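Local coordinates for protein putative adhesin (Bacteroides thetaiotaomicron, PDB 4QDG) that is a putative outer-membrane lipoprotein of the FimB/Mfa2 fimbrillin family, binds magnesium in the crystal and probably serves as a pilus anchor protein in cell adhesion, at residues 174-179 with 227-232. Numbering follows the deposited sequence.
Sequences ITDDNI and MVRDWY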
loop_
_atom_site.group_PDB
_atom_site.type_symbol
_atom_site.label_atom_id
_atom_site.label_comp_id
_atom_site.label_asym_id
_atom_site.label_seq_id
_atom_site.Cartn_x
_atom_site.Cartn_y
_atom_site.Cartn_z
ATOM N N ILE A 174 7.301 12.950 0.470
ATOM C CA ILE A 174 7.310 11.975 -0.600
ATOM C C ILE A 174 6.451 12.574 -1.686
ATOM O O ILE A 174 5.294 12.885 -1.438
ATOM C CB ILE A 174 6.926 10.517 -0.240
ATOM C CG1 ILE A 174 8.001 9.889 0.653
ATOM C CG2 ILE A 174 6.743 9.677 -1.519
ATOM C CD1 ILE A 174 7.621 8.531 1.327
ATOM N N THR A 175 7.050 12.854 -2.851
ATOM C CA THR A 175 6.292 13.299 -4.006
ATOM C C THR A 175 6.110 12.078 -4.914
ATOM O O THR A 175 7.048 11.295 -5.139
ATOM C CB THR A 175 6.930 14.484 -4.726
ATOM O OG1 THR A 175 8.308 14.196 -5.002
ATOM C CG2 THR A 175 6.735 15.807 -3.982
ATOM N N ASP A 176 4.891 11.916 -5.423
ATOM C CA ASP A 176 4.538 10.803 -6.307
ATOM C C ASP A 176 3.296 11.153 -7.062
ATOM O O ASP A 176 2.641 12.129 -6.734
ATOM C CB ASP A 176 4.323 9.498 -5.486
ATOM C CG ASP A 176 4.531 8.201 -6.246
ATOM O OD1 ASP A 176 4.526 8.233 -7.517
ATOM O OD2 ASP A 176 4.783 7.169 -5.589
ATOM N N ASP A 177 2.966 10.355 -8.076
ATOM C CA ASP A 177 1.741 10.488 -8.849
ATOM C C ASP A 177 1.110 9.095 -8.822
ATOM O O ASP A 177 1.223 8.331 -9.776
ATOM C CB ASP A 177 2.032 11.037 -10.273
ATOM C CG ASP A 177 0.792 11.375 -11.090
ATOM O OD1 ASP A 177 -0.299 10.817 -10.789
ATOM O OD2 ASP A 177 0.914 12.179 -12.050
ATOM N N ASN A 178 0.504 8.737 -7.682
ATOM C CA ASN A 178 -0.002 7.375 -7.495
ATOM C C ASN A 178 -1.344 7.285 -6.749
ATOM O O ASN A 178 -1.583 6.274 -6.112
ATOM C CB ASN A 178 1.073 6.566 -6.702
ATOM C CG ASN A 178 1.360 7.074 -5.309
ATOM O OD1 ASN A 178 1.073 8.219 -4.984
ATOM N ND2 ASN A 178 1.946 6.223 -4.440
ATOM N N ILE A 179 -2.215 8.303 -6.820
ATOM C CA ILE A 179 -3.457 8.277 -6.044
ATOM C C ILE A 179 -4.694 7.888 -6.888
ATOM O O ILE A 179 -5.793 7.806 -6.327
ATOM C CB ILE A 179 -3.705 9.588 -5.259
ATOM C CG1 ILE A 179 -4.042 10.775 -6.176
ATOM C CG2 ILE A 179 -2.567 9.872 -4.284
ATOM C CD1 ILE A 179 -4.984 11.769 -5.532
HETATM N N MSE A 227 5.172 1.823 -7.610
HETATM C CA MSE A 227 5.345 1.136 -8.884
HETATM C C MSE A 227 6.527 1.643 -9.679
HETATM O O MSE A 227 6.752 2.843 -9.747
HETATM C CB MSE A 227 4.097 1.298 -9.787
HETATM C CG MSE A 227 2.848 0.655 -9.231
HETATM SE SE MSE A 227 1.472 0.388 -10.582
HETATM C CE MSE A 227 2.191 -1.289 -11.510
ATOM N N VAL A 228 7.218 0.733 -10.372
ATOM C CA VAL A 228 8.234 1.098 -11.364
ATOM C C VAL A 228 7.452 1.429 -12.653
ATOM O O VAL A 228 6.721 0.575 -13.155
ATOM C CB VAL A 228 9.271 -0.036 -11.611
ATOM C CG1 VAL A 228 10.187 0.317 -12.781
ATOM C CG2 VAL A 228 10.088 -0.335 -10.364
ATOM N N ARG A 229 7.560 2.642 -13.155
ATOM C CA ARG A 229 6.925 3.036 -14.425
ATOM C C ARG A 229 7.767 4.111 -15.070
ATOM O O ARG A 229 8.532 4.769 -14.371
ATOM C CB ARG A 229 5.461 3.476 -14.269
ATOM C CG ARG A 229 5.287 4.697 -13.390
ATOM C CD ARG A 229 4.086 4.490 -12.515
ATOM N NE ARG A 229 3.716 5.697 -11.769
ATOM C CZ ARG A 229 4.093 5.958 -10.524
ATOM N NH1 ARG A 229 4.929 5.149 -9.892
ATOM N NH2 ARG A 229 3.641 7.031 -9.900
ATOM N N ASP A 230 7.662 4.282 -16.390
ATOM C CA ASP A 230 8.529 5.249 -17.053
ATOM C C ASP A 230 7.972 6.694 -16.982
ATOM O O ASP A 230 8.719 7.606 -17.308
ATOM C CB ASP A 230 8.904 4.823 -18.506
ATOM C CG ASP A 230 7.777 4.494 -19.467
ATOM O OD1 ASP A 230 6.667 5.064 -19.312
ATOM O OD2 ASP A 230 8.016 3.706 -20.417
ATOM N N TRP A 231 6.725 6.905 -16.490
ATOM C CA TRP A 231 6.136 8.254 -16.438
ATOM C C TRP A 231 6.260 8.963 -15.074
ATOM O O TRP A 231 6.011 10.161 -15.003
ATOM C CB TRP A 231 4.670 8.266 -16.924
ATOM C CG TRP A 231 3.750 7.290 -16.253
ATOM C CD1 TRP A 231 3.440 6.032 -16.685
ATOM C CD2 TRP A 231 2.923 7.541 -15.108
ATOM N NE1 TRP A 231 2.508 5.459 -15.846
ATOM C CE2 TRP A 231 2.143 6.380 -14.892
ATOM C CE3 TRP A 231 2.776 8.629 -14.227
ATOM C CZ2 TRP A 231 1.231 6.275 -13.830
ATOM C CZ3 TRP A 231 1.876 8.517 -13.172
ATOM C CH2 TRP A 231 1.119 7.349 -12.980
ATOM N N TYR A 232 6.673 8.266 -14.014
ATOM C CA TYR A 232 6.905 8.919 -12.732
ATOM C C TYR A 232 7.981 8.216 -11.957
ATOM O O TYR A 232 8.019 6.997 -11.896
ATOM C CB TYR A 232 5.650 9.111 -11.844
ATOM C CG TYR A 232 5.759 10.402 -11.061
ATOM C CD1 TYR A 232 5.447 11.620 -11.654
ATOM C CD2 TYR A 232 6.316 10.425 -9.782
ATOM C CE1 TYR A 232 5.645 12.822 -10.991
ATOM C CE2 TYR A 232 6.538 11.627 -9.115
ATOM C CZ TYR A 232 6.175 12.823 -9.719
ATOM O OH TYR A 232 6.362 14.041 -9.122
HETATM O O HOH W 1 8.601 14.277 -7.717
HETATM O O HOH W 2 4.568 4.909 -7.054
#
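The ring of Tyr232 lies with one face over CB of Asp177, a CH-pi contact of 4.0 Å from Asp177 CB to the ring centroid, while its CE2 approaches CA of Asp176 at 3.5 Å. Beyond the ring, a water links Tyr232 OH to Thr175 OG1. Arg229 and Asp176 form the charged part of the contact. Arg229 NH2 makes a salt bridge with Asp176 OD1 at 2.8 Å and a weak bond of 2.7 Å to Asp177 O. The same OD1 also accepts from the backbone N of Asp177; both donors come from one face of the carboxylate, somewhat out of its plane, NH2 on the syn side and Asp177 N on the anti side. NH1 of Arg229 turns back to Met227 O (2.9 Å), and a second water joins it to Asp176 OD2 and Met227 N, which probably limits rotation of the guanidinium. Tyr232 CB lies over the rim of one guanidinium face, and Arg229 NE over the rim of one indole face of Trp231. With chi1 -173° the Asp177 carboxylate swings out opposite the backbone N to the edge of that indole, CZ3 lying 3.7 Å from Asp177 CG with the planes 86° apart; its OD1 accepts from Asn190 N and OD2 from Gly191 N. The side chain of Asn178 is about 6 Å from that of the magnesium ligand Asn151. Salt bridge and aromatic packing thus join the end of strand 170-176, paired antiparallel with 193-195 and 235-240, to the loop between strands 213-223 and 235-240, where helix 252-263 touches Val228.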